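Local structure of transcription termination factor FttA (Pyrococcus horikoshii, 3AF6) at residues T365-F370 against S592-R597; V390-Y395 against R598-Y603; D400-R405 against T587-S592. The protein probably terminates transcription across the archaeal genome by cutting nascent RNA as it leaves RNA polymerase, acting as a two-zinc ribonuclease of the metallo-beta-lactamase superfamily. All coordinates share one frame; numbering follows the deposited sequence.

Contact 1. Residues T365-F370 against S592-R597; sequences TGDFKF and SGHADR. With ZN (zinc ion), chain J; SO4 (sulfate ion), chain G.
Lys369 lies along the 592-597 loop, its CB 3.6 Å from Gly593 O and its amine reaching back toward Ser592. The hydroxyl of Ser592 accepts from His594 N two residues on, forming an ST turn. Gly593 turns its carbonyl oxygen to His344, a ligand of the second zinc ion of the site. At His594 the two ends serve different partners: the backbone oxygen takes a bond from Lys369 NZ (3.1 Å), which comes from above the carbonyl plane, while the ring, with CG beside the backbone N (chi1 -78°), reaches the metal site. His594 NE2 donates to O4 of a sulfate (2.8 Å), probably from the crystallisation liquor, and ND1 pairs with Glu392; the two bonds probably fix the ring's rotation here. Asp367 OD2 lies at the ring's edge, in its plane, the carboxylate turned 77° from the ring; OD1 binds zinc at 2.5 Å, and sulfate O2 binds the same ion. Ala595 N donates to Phe368 O (2.8 Å), and its CB sits over one face of the Phe368 ring, toward the rim. Lys369 NZ has its charged partner in Glu599, on the helix that Asp596 N-caps. His261, Asp260 and His618 complete the coordination of this zinc, one of two ions, both bound by Asp367, in the dinuclear centre characteristic of metallo-beta-lactamase-fold nucleases.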
ATOM      1  N   THR A 365      10.427  -7.892  -4.364  1.00 29.82           N
ATOM      2  CA  THR A 365       9.131  -8.482  -4.174  1.00 29.44           C
ATOM      3  C   THR A 365       8.186  -7.965  -3.085  1.00 32.64           C
ATOM      4  O   THR A 365       6.965  -7.963  -3.273  1.00 32.78           O
ATOM      5  CB  THR A 365       9.343  -9.968  -4.001  1.00 27.21           C
ATOM      6  OG1 THR A 365       8.624 -10.657  -5.018  1.00 34.30           O
ATOM      7  CG2 THR A 365       8.911 -10.422  -2.658  1.00 24.08           C
ATOM      8  N   GLY A 366       8.724  -7.510  -1.957  1.00 34.38           N
ATOM      9  CA  GLY A 366       7.847  -7.079  -0.886  1.00 33.48           C
ATOM     10  C   GLY A 366       7.126  -8.361  -0.491  1.00 36.47           C
ATOM     11  O   GLY A 366       7.695  -9.450  -0.576  1.00 36.60           O
ATOM     12  N   ASP A 367       5.883  -8.270  -0.048  1.00 37.40           N
ATOM     13  CA  ASP A 367       5.174  -9.492   0.285  1.00 37.13           C
ATOM     14  C   ASP A 367       4.337  -9.804  -0.941  1.00 37.43           C
ATOM     15  O   ASP A 367       3.770  -8.893  -1.558  1.00 36.75           O
ATOM     16  CB  ASP A 367       4.286  -9.285   1.507  1.00 41.38           C
ATOM     17  CG  ASP A 367       5.069  -9.297   2.803  1.00 43.01           C
ATOM     18  OD1 ASP A 367       4.564  -8.747   3.795  1.00 45.55           O
ATOM     19  OD2 ASP A 367       6.181  -9.862   2.840  1.00 47.02           O
ATOM     20  N   PHE A 368       4.277 -11.080  -1.313  1.00 35.66           N
ATOM     21  CA  PHE A 368       3.502 -11.468  -2.479  1.00 34.08           C
ATOM     22  C   PHE A 368       2.855 -12.829  -2.361  1.00 33.08           C
ATOM     23  O   PHE A 368       3.256 -13.667  -1.563  1.00 33.86           O
ATOM     24  CB  PHE A 368       4.361 -11.421  -3.754  1.00 33.87           C
ATOM     25  CG  PHE A 368       5.332 -12.571  -3.894  1.00 32.84           C
ATOM     26  CD1 PHE A 368       6.544 -12.572  -3.198  1.00 27.91           C
ATOM     27  CD2 PHE A 368       5.049 -13.634  -4.763  1.00 31.56           C
ATOM     28  CE1 PHE A 368       7.461 -13.598  -3.365  1.00 26.71           C
ATOM     29  CE2 PHE A 368       5.966 -14.676  -4.938  1.00 30.08           C
ATOM     30  CZ  PHE A 368       7.176 -14.656  -4.240  1.00 28.62           C
ATOM     31  N   LYS A 369       1.834 -13.030  -3.176  1.00 32.93           N
ATOM     32  CA  LYS A 369       1.093 -14.281  -3.203  1.00 33.85           C
ATOM     33  C   LYS A 369       1.137 -14.718  -4.677  1.00 33.11           C
ATOM     34  O   LYS A 369       0.975 -13.890  -5.575  1.00 31.54           O
ATOM     35  CB  LYS A 369      -0.342 -14.014  -2.714  1.00 32.64           C
ATOM     36  CG  LYS A 369      -1.205 -15.246  -2.484  1.00 32.23           C
ATOM     37  CD  LYS A 369      -0.722 -16.128  -1.341  1.00 33.06           C
ATOM     38  CE  LYS A 369      -1.497 -17.448  -1.347  1.00 34.30           C
ATOM     39  NZ  LYS A 369      -1.203 -18.336  -0.197  1.00 35.84           N
ATOM     40  N   PHE A 370       1.377 -15.999  -4.943  1.00 33.59           N
ATOM     41  CA  PHE A 370       1.458 -16.422  -6.344  1.00 35.05           C
ATOM     42  C   PHE A 370       0.380 -17.405  -6.823  1.00 36.18           C
ATOM     43  O   PHE A 370       0.642 -18.304  -7.622  1.00 36.65           O
ATOM     44  CB  PHE A 370       2.860 -16.967  -6.646  1.00 32.97           C
ATOM     45  CG  PHE A 370       3.236 -16.917  -8.108  1.00 31.46           C
ATOM     46  CD1 PHE A 370       2.922 -15.798  -8.885  1.00 28.81           C
ATOM     47  CD2 PHE A 370       3.921 -17.984  -8.703  1.00 28.92           C
ATOM     48  CE1 PHE A 370       3.284 -15.738 -10.231  1.00 27.50           C
ATOM     49  CE2 PHE A 370       4.286 -17.938 -10.045  1.00 28.27           C
ATOM     50  CZ  PHE A 370       3.969 -16.810 -10.817  1.00 27.03           C
ATOM     51  N   SER A 592      -3.869 -17.017   4.078  1.00 42.66           N
ATOM     52  CA  SER A 592      -2.641 -16.236   4.046  1.00 39.77           C
ATOM     53  C   SER A 592      -2.472 -15.373   2.808  1.00 38.76           C
ATOM     54  O   SER A 592      -2.894 -15.743   1.710  1.00 40.52           O
ATOM     55  CB  SER A 592      -1.429 -17.156   4.156  1.00 37.94           C
ATOM     56  OG  SER A 592      -0.241 -16.418   3.958  1.00 34.03           O
ATOM     57  N   GLY A 593      -1.849 -14.220   2.999  1.00 36.09           N
ATOM     58  CA  GLY A 593      -1.592 -13.334   1.882  1.00 34.77           C
ATOM     59  C   GLY A 593      -0.151 -13.538   1.430  1.00 32.81           C
ATOM     60  O   GLY A 593       0.356 -12.788   0.599  1.00 31.54           O
ATOM     61  N   HIS A 594       0.506 -14.550   1.993  1.00 32.35           N
ATOM     62  CA  HIS A 594       1.899 -14.878   1.666  1.00 34.98           C
ATOM     63  C   HIS A 594       2.027 -16.127   0.806  1.00 36.40           C
ATOM     64  O   HIS A 594       1.328 -17.122   1.043  1.00 36.92           O
ATOM     65  CB  HIS A 594       2.708 -15.158   2.930  1.00 35.58           C
ATOM     66  CG  HIS A 594       3.119 -13.938   3.682  1.00 35.78           C
ATOM     67  ND1 HIS A 594       4.015 -13.024   3.179  1.00 39.28           N
ATOM     68  CD2 HIS A 594       2.786 -13.502   4.919  1.00 35.12           C
ATOM     69  CE1 HIS A 594       4.217 -12.074   4.074  1.00 39.03           C
ATOM     70  NE2 HIS A 594       3.483 -12.342   5.137  1.00 37.58           N
ATOM     71  N   ALA A 595       2.928 -16.095  -0.177  1.00 34.95           N
ATOM     72  CA  ALA A 595       3.145 -17.283  -0.990  1.00 36.33           C
ATOM     73  C   ALA A 595       3.729 -18.320  -0.026  1.00 37.07           C
ATOM     74  O   ALA A 595       4.573 -17.985   0.815  1.00 38.57           O
ATOM     75  CB  ALA A 595       4.131 -16.992  -2.099  1.00 33.56           C
ATOM     76  N   ASP A 596       3.274 -19.564  -0.099  1.00 36.19           N
ATOM     77  CA  ASP A 596       3.827 -20.563   0.799  1.00 36.32           C
ATOM     78  C   ASP A 596       5.084 -21.155   0.151  1.00 36.27           C
ATOM     79  O   ASP A 596       5.476 -20.708  -0.930  1.00 34.44           O
ATOM     80  CB  ASP A 596       2.766 -21.615   1.138  1.00 37.14           C
ATOM     81  CG  ASP A 596       2.575 -22.652   0.057  1.00 41.62           C
ATOM     82  OD1 ASP A 596       2.990 -22.427  -1.110  1.00 40.40           O
ATOM     83  OD2 ASP A 596       1.984 -23.707   0.399  1.00 41.44           O
ATOM     84  N   ARG A 597       5.729 -22.119   0.805  1.00 36.59           N
ATOM     85  CA  ARG A 597       6.956 -22.708   0.269  1.00 37.93           C
ATOM     86  C   ARG A 597       6.838 -23.058  -1.207  1.00 38.84           C
ATOM     87  O   ARG A 597       7.627 -22.580  -2.028  1.00 38.70           O
ATOM     88  CB  ARG A 597       7.361 -23.952   1.084  1.00 41.76           C
ATOM     89  CG  ARG A 597       8.416 -24.869   0.424  1.00 45.08           C
ATOM     90  CD  ARG A 597       9.631 -24.102  -0.076  1.00 46.38           C
ATOM     91  NE  ARG A 597      10.847 -24.422   0.667  1.00 52.48           N
ATOM     92  CZ  ARG A 597      11.816 -25.228   0.232  1.00 53.23           C
ATOM     93  NH1 ARG A 597      12.880 -25.449   0.984  1.00 52.30           N
ATOM     94  NH2 ARG A 597      11.729 -25.809  -0.956  1.00 56.86           N
TER
HETATM   95 ZN    ZN J 658       5.736  -7.661   5.755  1.00125.50          ZN
HETATM   96  S   SO4 G 655       3.791 -10.470   7.670  1.00131.76           S
HETATM   97  O1  SO4 G 655       3.736  -9.701   8.923  1.00131.53           O
HETATM   98  O2  SO4 G 655       4.291  -9.609   6.588  1.00131.13           O
HETATM   99  O3  SO4 G 655       4.690 -11.621   7.843  1.00131.44           O
HETATM  100  O4  SO4 G 655       2.440 -10.948   7.326  1.00131.67           O

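Contact 2. Residues V390-Y395 against R598-Y603; sequences VMESTY and RELMNY
Strand 390-392 and helix 598-603 run nearly antiparallel, 163° between their directions, with 10.4 Å between the axes, and the closest CA atoms are those of Ser393 and Leu600. Leu600 supplies the largest share of the helix side of the contact. Its CD2 methyl meets Glu392 O at 3.8 Å and also approaches Met391 CE, while the other branch, CD1, lies against the carbonyl group of Tyr395, 3.8 Å from its C atom. The isobutyl group is therefore wedged where the strand gives way to the following loop. Met391 answers from the strand: with CG between the backbone N and the carbonyl carbon (chi1 70°) and a bend at the thioether, its chain points at the helix, and CE comes to 3.9 Å from Leu600 O and 4.1 Å from Leu600 CD2. The same methyl reaches Tyr603 one turn along, approaching the ring obliquely at 4.5 Å from CD2. Tyr603 also meets the rings of Phe368 and Phe370, and its hydroxyl bonds to Asn380 O. Beside this apolar patch, the Glu392 carboxylate bonds within its own loop: OE1 accepts from Thr394 N (3.1 Å), nearly along its C-O axis, and from Thr394 OG1, which comes from above the carboxylate plane. Its OE2 holds Phe368 N and His594 and lies close to Asp367 OD2. No hydrogen bond crosses between strand and helix, so their union rests on van der Waals contact of the Met391 and Leu600 methyls with each other, with Tyr603 and with backbone carbonyls, while the buried Glu392 carboxylate, both oxygens occupied, is probably kept rigid near the zinc site.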
ATOM      1  N   VAL A 390      15.042  -9.774  -5.397  1.00 32.43           N
ATOM      2  CA  VAL A 390      15.053  -9.790  -3.931  1.00 31.37           C
ATOM      3  C   VAL A 390      13.646 -10.250  -3.601  1.00 30.91           C
ATOM      4  O   VAL A 390      12.693  -9.568  -3.967  1.00 30.77           O
ATOM      5  CB  VAL A 390      15.272  -8.369  -3.328  1.00 30.42           C
ATOM      6  CG1 VAL A 390      15.354  -8.455  -1.819  1.00 26.28           C
ATOM      7  CG2 VAL A 390      16.532  -7.738  -3.902  1.00 26.26           C
ATOM      8  N   MET A 391      13.512 -11.393  -2.930  1.00 29.41           N
ATOM      9  CA  MET A 391      12.187 -11.927  -2.618  1.00 31.70           C
ATOM     10  C   MET A 391      11.961 -12.247  -1.143  1.00 32.29           C
ATOM     11  O   MET A 391      12.907 -12.515  -0.408  1.00 34.11           O
ATOM     12  CB  MET A 391      11.922 -13.185  -3.464  1.00 32.90           C
ATOM     13  CG  MET A 391      12.763 -14.406  -3.081  1.00 33.90           C
ATOM     14  SD  MET A 391      12.556 -15.840  -4.190  1.00 36.66           S
ATOM     15  CE  MET A 391      10.791 -16.118  -4.102  1.00 34.63           C
ATOM     16  N   GLU A 392      10.699 -12.236  -0.716  1.00 32.84           N
ATOM     17  CA  GLU A 392      10.369 -12.529   0.671  1.00 31.90           C
ATOM     18  C   GLU A 392      10.497 -14.032   0.978  1.00 31.70           C
ATOM     19  O   GLU A 392      10.546 -14.853   0.067  1.00 31.68           O
ATOM     20  CB  GLU A 392       8.959 -12.026   0.994  1.00 31.11           C
ATOM     21  CG  GLU A 392       7.837 -12.768   0.308  1.00 31.96           C
ATOM     22  CD  GLU A 392       6.671 -13.061   1.251  1.00 32.03           C
ATOM     23  OE1 GLU A 392       6.879 -13.810   2.226  1.00 28.68           O
ATOM     24  OE2 GLU A 392       5.551 -12.548   1.018  1.00 32.54           O
ATOM     25  N   SER A 393      10.561 -14.383   2.260  1.00 31.90           N
ATOM     26  CA  SER A 393      10.711 -15.777   2.665  1.00 34.01           C
ATOM     27  C   SER A 393       9.868 -16.145   3.883  1.00 34.69           C
ATOM     28  O   SER A 393      10.207 -17.083   4.604  1.00 36.64           O
ATOM     29  CB  SER A 393      12.176 -16.073   3.003  1.00 33.84           C
ATOM     30  OG  SER A 393      13.063 -15.386   2.135  1.00 38.17           O
ATOM     31  N   THR A 394       8.784 -15.418   4.126  1.00 33.92           N
ATOM     32  CA  THR A 394       7.942 -15.704   5.278  1.00 34.27           C
ATOM     33  C   THR A 394       7.669 -17.202   5.434  1.00 36.26           C
ATOM     34  O   THR A 394       7.671 -17.727   6.546  1.00 39.34           O
ATOM     35  CB  THR A 394       6.596 -14.976   5.188  1.00 34.24           C
ATOM     36  OG1 THR A 394       6.802 -13.627   4.760  1.00 34.32           O
ATOM     37  CG2 THR A 394       5.931 -14.953   6.553  1.00 36.83           C
ATOM     38  N   TYR A 395       7.422 -17.894   4.327  1.00 36.89           N
ATOM     39  CA  TYR A 395       7.171 -19.330   4.393  1.00 36.51           C
ATOM     40  C   TYR A 395       8.247 -20.057   3.586  1.00 38.21           C
ATOM     41  O   TYR A 395       7.981 -21.059   2.914  1.00 39.26           O
ATOM     42  CB  TYR A 395       5.774 -19.651   3.859  1.00 35.06           C
ATOM     43  CG  TYR A 395       4.657 -19.235   4.794  1.00 36.03           C
ATOM     44  CD1 TYR A 395       4.312 -17.894   4.954  1.00 35.63           C
ATOM     45  CD2 TYR A 395       3.969 -20.185   5.563  1.00 35.40           C
ATOM     46  CE1 TYR A 395       3.314 -17.509   5.857  1.00 35.42           C
ATOM     47  CE2 TYR A 395       2.981 -19.811   6.465  1.00 32.19           C
ATOM     48  CZ  TYR A 395       2.657 -18.474   6.609  1.00 34.61           C
ATOM     49  OH  TYR A 395       1.685 -18.092   7.512  1.00 34.84           O
ATOM     50  N   ARG A 598       5.850 -23.883  -1.543  1.00 38.40           N
ATOM     51  CA  ARG A 598       5.626 -24.297  -2.922  1.00 39.38           C
ATOM     52  C   ARG A 598       5.458 -23.090  -3.862  1.00 38.86           C
ATOM     53  O   ARG A 598       6.031 -23.058  -4.947  1.00 38.57           O
ATOM     54  CB  ARG A 598       4.386 -25.196  -2.980  1.00 43.22           C
ATOM     55  CG  ARG A 598       4.065 -25.807  -4.334  1.00 48.60           C
ATOM     56  CD  ARG A 598       2.746 -26.577  -4.233  1.00 58.25           C
ATOM     57  NE  ARG A 598       2.361 -27.294  -5.457  1.00 64.19           N
ATOM     58  CZ  ARG A 598       2.163 -26.726  -6.650  1.00 66.97           C
ATOM     59  NH1 ARG A 598       2.318 -25.413  -6.815  1.00 66.64           N
ATOM     60  NH2 ARG A 598       1.779 -27.478  -7.681  1.00 67.18           N
ATOM     61  N   GLU A 599       4.675 -22.101  -3.441  1.00 37.77           N
ATOM     62  CA  GLU A 599       4.449 -20.921  -4.262  1.00 36.90           C
ATOM     63  C   GLU A 599       5.727 -20.142  -4.507  1.00 36.94           C
ATOM     64  O   GLU A 599       5.957 -19.652  -5.615  1.00 35.83           O
ATOM     65  CB  GLU A 599       3.435 -19.976  -3.607  1.00 37.42           C
ATOM     66  CG  GLU A 599       2.057 -20.531  -3.437  1.00 37.51           C
ATOM     67  CD  GLU A 599       1.105 -19.494  -2.880  1.00 42.43           C
ATOM     68  OE1 GLU A 599       0.934 -18.429  -3.526  1.00 43.65           O
ATOM     69  OE2 GLU A 599       0.527 -19.745  -1.798  1.00 42.08           O
ATOM     70  N   LEU A 600       6.547 -20.001  -3.467  1.00 36.53           N
ATOM     71  CA  LEU A 600       7.788 -19.258  -3.613  1.00 36.55           C
ATOM     72  C   LEU A 600       8.690 -19.961  -4.622  1.00 36.69           C
ATOM     73  O   LEU A 600       9.211 -19.330  -5.536  1.00 37.05           O
ATOM     74  CB  LEU A 600       8.500 -19.112  -2.260  1.00 36.66           C
ATOM     75  CG  LEU A 600       7.812 -18.294  -1.147  1.00 36.61           C
ATOM     76  CD1 LEU A 600       8.573 -18.511   0.152  1.00 35.30           C
ATOM     77  CD2 LEU A 600       7.748 -16.806  -1.490  1.00 33.61           C
ATOM     78  N   MET A 601       8.863 -21.268  -4.474  1.00 37.36           N
ATOM     79  CA  MET A 601       9.711 -21.995  -5.402  1.00 37.33           C
ATOM     80  C   MET A 601       9.138 -21.855  -6.800  1.00 37.98           C
ATOM     81  O   MET A 601       9.866 -21.587  -7.763  1.00 40.13           O
ATOM     82  CB  MET A 601       9.801 -23.472  -5.018  1.00 36.40           C
ATOM     83  CG  MET A 601      10.587 -23.760  -3.732  1.00 38.75           C
ATOM     84  SD  MET A 601      12.386 -23.388  -3.784  1.00 38.71           S
ATOM     85  CE  MET A 601      13.030 -24.805  -4.675  1.00 41.17           C
ATOM     86  N   ASN A 602       7.825 -22.007  -6.909  1.00 38.07           N
ATOM     87  CA  ASN A 602       7.166 -21.912  -8.204  1.00 37.81           C
ATOM     88  C   ASN A 602       7.301 -20.526  -8.821  1.00 37.33           C
ATOM     89  O   ASN A 602       7.283 -20.381 -10.039  1.00 38.61           O
ATOM     90  CB  ASN A 602       5.688 -22.288  -8.075  1.00 38.85           C
ATOM     91  CG  ASN A 602       4.949 -22.199  -9.395  1.00 40.30           C
ATOM     92  OD1 ASN A 602       3.879 -21.600  -9.476  1.00 43.80           O
ATOM     93  ND2 ASN A 602       5.515 -22.793 -10.436  1.00 39.36           N
ATOM     94  N   TYR A 603       7.437 -19.500  -7.988  1.00 36.86           N
ATOM     95  CA  TYR A 603       7.590 -18.146  -8.510  1.00 35.31           C
ATOM     96  C   TYR A 603       8.952 -18.029  -9.178  1.00 36.49           C
ATOM     97  O   TYR A 603       9.113 -17.315 -10.171  1.00 36.51           O
ATOM     98  CB  TYR A 603       7.494 -17.096  -7.394  1.00 31.76           C
ATOM     99  CG  TYR A 603       7.554 -15.676  -7.921  1.00 28.55           C
ATOM    100  CD1 TYR A 603       6.440 -15.094  -8.538  1.00 27.93           C
ATOM    101  CD2 TYR A 603       8.749 -14.959  -7.911  1.00 26.24           C
ATOM    102  CE1 TYR A 603       6.520 -13.832  -9.141  1.00 25.35           C
ATOM    103  CE2 TYR A 603       8.842 -13.709  -8.510  1.00 25.77           C
ATOM    104  CZ  TYR A 603       7.724 -13.152  -9.123  1.00 26.81           C
ATOM    105  OH  TYR A 603       7.815 -11.920  -9.725  1.00 28.28           O
TER

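Contact 3. Residues D400-R405 against T587-S592; sequences DIQMPR and TIDGFS
Met403 N donates to Asp589 OD1 at 2.9 Å and nearly straight (167°); the oxygen is met on its syn side, 19° out of the carboxylate plane. Asp589 has CG between its backbone N and carbonyl carbon (chi1 64°), and this brings OD1 to the opposing backbone, where it also lies 3.4 Å from Met403 CB. Close by, Met403 O rests on Gly590 CA at 3.3 Å, so the two backbones pass in direct contact where Gly590 has no side chain. Arg405 bends at chi2 and chi3 to lay its guanidinium over the turn: Gly590 O sits 3.2 Å above the centre of one face, and Ser592 O lies at the edge, 3.0 Å from NH2 but badly angled for a hydrogen bond. The extended Gln402 chain runs past Asp589 to bring its amide against Ser592 CB. Met403 SD also touches Ile588 CG2 at 4.3 Å, and both side chains pack on Ala408 and Arg411 of helix 405-420. Further out, Asp596 accepts from Gln402 N, and Arg435 binds Phe591 O. The presenting element is a type I beta turn, Asp589 to Ser592, closed by Ser592 N to Asp589 O; it follows edge strand 584-587 of the parallel beta-CASP sheet and meets the loop leading into helix 405-420, consistent with the two connections between the metallo-beta-lactamase and beta-CASP parts.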
ATOM      1  N   ASP A 400       6.994 -25.421   4.984  1.00 45.88           N
ATOM      2  CA  ASP A 400       6.025 -24.349   5.137  1.00 42.21           C
ATOM      3  C   ASP A 400       4.979 -24.319   4.040  1.00 40.24           C
ATOM      4  O   ASP A 400       4.885 -23.358   3.281  1.00 37.66           O
ATOM      5  CB  ASP A 400       6.723 -22.989   5.231  1.00 43.18           C
ATOM      6  CG  ASP A 400       7.634 -22.889   6.441  1.00 43.81           C
ATOM      7  OD1 ASP A 400       7.419 -23.636   7.417  1.00 44.27           O
ATOM      8  OD2 ASP A 400       8.559 -22.062   6.423  1.00 44.55           O
ATOM      9  N   ILE A 401       4.201 -25.396   3.959  1.00 39.64           N
ATOM     10  CA  ILE A 401       3.123 -25.491   2.987  1.00 39.11           C
ATOM     11  C   ILE A 401       1.842 -25.074   3.699  1.00 39.09           C
ATOM     12  O   ILE A 401       1.480 -25.635   4.735  1.00 37.21           O
ATOM     13  CB  ILE A 401       2.942 -26.938   2.439  1.00 38.97           C
ATOM     14  CG1 ILE A 401       4.044 -27.271   1.431  1.00 38.89           C
ATOM     15  CG2 ILE A 401       1.596 -27.077   1.763  1.00 36.81           C
ATOM     16  CD1 ILE A 401       5.348 -27.658   2.067  1.00 41.33           C
ATOM     17  N   GLN A 402       1.166 -24.072   3.150  1.00 39.35           N
ATOM     18  CA  GLN A 402      -0.080 -23.619   3.743  1.00 40.19           C
ATOM     19  C   GLN A 402      -1.186 -24.564   3.333  1.00 40.37           C
ATOM     20  O   GLN A 402      -1.102 -25.248   2.315  1.00 41.77           O
ATOM     21  CB  GLN A 402      -0.416 -22.202   3.286  1.00 38.93           C
ATOM     22  CG  GLN A 402       0.545 -21.165   3.817  1.00 41.64           C
ATOM     23  CD  GLN A 402       0.507 -19.868   3.046  1.00 41.37           C
ATOM     24  OE1 GLN A 402       1.294 -18.957   3.312  1.00 44.32           O
ATOM     25  NE2 GLN A 402      -0.403 -19.771   2.085  1.00 38.17           N
ATOM     26  N   MET A 403      -2.220 -24.597   4.154  1.00 42.32           N
ATOM     27  CA  MET A 403      -3.395 -25.425   3.946  1.00 43.25           C
ATOM     28  C   MET A 403      -4.146 -24.950   2.694  1.00 43.46           C
ATOM     29  O   MET A 403      -4.287 -23.748   2.467  1.00 44.80           O
ATOM     30  CB  MET A 403      -4.270 -25.279   5.190  1.00 45.54           C
ATOM     31  CG  MET A 403      -5.585 -26.011   5.205  1.00 52.97           C
ATOM     32  SD  MET A 403      -6.465 -25.581   6.736  1.00 57.94           S
ATOM     33  CE  MET A 403      -5.752 -26.762   7.886  1.00 55.09           C
ATOM     34  N   PRO A 404      -4.626 -25.884   1.856  1.00 42.13           N
ATOM     35  CA  PRO A 404      -5.366 -25.511   0.642  1.00 42.48           C
ATOM     36  C   PRO A 404      -6.517 -24.557   0.986  1.00 44.27           C
ATOM     37  O   PRO A 404      -7.245 -24.791   1.949  1.00 42.77           O
ATOM     38  CB  PRO A 404      -5.877 -26.851   0.128  1.00 39.16           C
ATOM     39  CG  PRO A 404      -4.816 -27.796   0.551  1.00 40.21           C
ATOM     40  CD  PRO A 404      -4.504 -27.345   1.963  1.00 42.51           C
ATOM     41  N   ARG A 405      -6.681 -23.501   0.190  1.00 47.14           N
ATOM     42  CA  ARG A 405      -7.718 -22.492   0.411  1.00 51.49           C
ATOM     43  C   ARG A 405      -9.106 -23.033   0.720  1.00 53.02           C
ATOM     44  O   ARG A 405      -9.814 -22.491   1.567  1.00 53.94           O
ATOM     45  CB  ARG A 405      -7.826 -21.550  -0.797  1.00 54.76           C
ATOM     46  CG  ARG A 405      -6.480 -21.189  -1.441  1.00 61.36           C
ATOM     47  CD  ARG A 405      -6.451 -19.764  -2.026  1.00 63.83           C
ATOM     48  NE  ARG A 405      -5.558 -18.906  -1.245  1.00 66.39           N
ATOM     49  CZ  ARG A 405      -5.952 -18.052  -0.302  1.00 67.69           C
ATOM     50  NH1 ARG A 405      -7.244 -17.915  -0.015  1.00 67.84           N
ATOM     51  NH2 ARG A 405      -5.045 -17.358   0.380  1.00 65.45           N
ATOM     52  N   THR A 587      -5.715 -22.412  14.351  1.00 53.23           N
ATOM     53  CA  THR A 587      -4.882 -21.717  13.381  1.00 51.78           C
ATOM     54  C   THR A 587      -5.243 -22.180  11.973  1.00 51.96           C
ATOM     55  O   THR A 587      -5.082 -23.351  11.636  1.00 51.95           O
ATOM     56  CB  THR A 587      -3.370 -21.976  13.616  1.00 50.27           C
ATOM     57  OG1 THR A 587      -2.967 -21.396  14.863  1.00 50.93           O
ATOM     58  CG2 THR A 587      -2.544 -21.354  12.503  1.00 47.31           C
ATOM     59  N   ILE A 588      -5.744 -21.259  11.158  1.00 51.34           N
ATOM     60  CA  ILE A 588      -6.109 -21.566   9.783  1.00 51.79           C
ATOM     61  C   ILE A 588      -5.256 -20.654   8.919  1.00 51.39           C
ATOM     62  O   ILE A 588      -5.558 -19.474   8.788  1.00 52.35           O
ATOM     63  CB  ILE A 588      -7.599 -21.251   9.497  1.00 53.05           C
ATOM     64  CG1 ILE A 588      -8.505 -21.919  10.536  1.00 53.51           C
ATOM     65  CG2 ILE A 588      -7.967 -21.735   8.104  1.00 54.03           C
ATOM     66  CD1 ILE A 588      -8.493 -23.418  10.494  1.00 55.21           C
ATOM     67  N   ASP A 589      -4.192 -21.190   8.329  1.00 52.40           N
ATOM     68  CA  ASP A 589      -3.306 -20.374   7.506  1.00 53.39           C
ATOM     69  C   ASP A 589      -3.650 -20.374   6.021  1.00 52.49           C
ATOM     70  O   ASP A 589      -2.936 -19.775   5.212  1.00 53.13           O
ATOM     71  CB  ASP A 589      -1.859 -20.835   7.673  1.00 56.22           C
ATOM     72  CG  ASP A 589      -1.643 -22.247   7.181  1.00 58.87           C
ATOM     73  OD1 ASP A 589      -2.406 -22.690   6.296  1.00 58.53           O
ATOM     74  OD2 ASP A 589      -0.702 -22.906   7.667  1.00 61.94           O
ATOM     75  N   GLY A 590      -4.739 -21.044   5.664  1.00 49.68           N
ATOM     76  CA  GLY A 590      -5.137 -21.106   4.269  1.00 47.90           C
ATOM     77  C   GLY A 590      -5.665 -19.823   3.642  1.00 46.68           C
ATOM     78  O   GLY A 590      -6.017 -19.815   2.465  1.00 47.00           O
ATOM     79  N   PHE A 591      -5.739 -18.740   4.406  1.00 45.33           N
ATOM     80  CA  PHE A 591      -6.222 -17.477   3.846  1.00 45.97           C
ATOM     81  C   PHE A 591      -5.051 -16.515   3.723  1.00 44.59           C
ATOM     82  O   PHE A 591      -5.218 -15.352   3.335  1.00 42.20           O
ATOM     83  CB  PHE A 591      -7.277 -16.854   4.758  1.00 48.06           C
ATOM     84  CG  PHE A 591      -8.408 -17.764   5.070  1.00 50.02           C
ATOM     85  CD1 PHE A 591      -9.300 -18.146   4.074  1.00 50.19           C
ATOM     86  CD2 PHE A 591      -8.575 -18.262   6.359  1.00 51.25           C
ATOM     87  CE1 PHE A 591     -10.346 -19.015   4.353  1.00 51.27           C
ATOM     88  CE2 PHE A 591      -9.617 -19.134   6.653  1.00 52.30           C
ATOM     89  CZ  PHE A 591     -10.506 -19.511   5.645  1.00 53.27           C
ATOM     90  N   SER A 592      -3.869 -17.017   4.078  1.00 42.66           N
ATOM     91  CA  SER A 592      -2.641 -16.236   4.046  1.00 39.77           C
ATOM     92  C   SER A 592      -2.472 -15.373   2.808  1.00 38.76           C
ATOM     93  O   SER A 592      -2.894 -15.743   1.710  1.00 40.52           O
ATOM     94  CB  SER A 592      -1.429 -17.156   4.156  1.00 37.94           C
ATOM     95  OG  SER A 592      -0.241 -16.418   3.958  1.00 34.03           O
TER

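In the fold
All three contacts lie on one side of the chain's centre. The centres of contact 1 and contact 2 are about 7 Å apart; that of contact 3 is about 12 Å from contact 1 and about 15 Å from contact 2. Contacts 1 and 2 are joined by His594 ND1 to Glu392 OE2 and by the salt bridge Lys369 NZ to Glu599 OE2, each 2.7 Å. Glu392, bonded to His594 and to Phe368 N, lies beside Asp367 (side chains about 3 Å apart), a second-shell position. Contact 3, at the probable edge of the beta-CASP part, shares Ser592 with contact 1 and is linked to it by Arg597 N and Asp400 O, 2.9 Å apart; the Ser592 side chain is about 9 Å from a zinc ion.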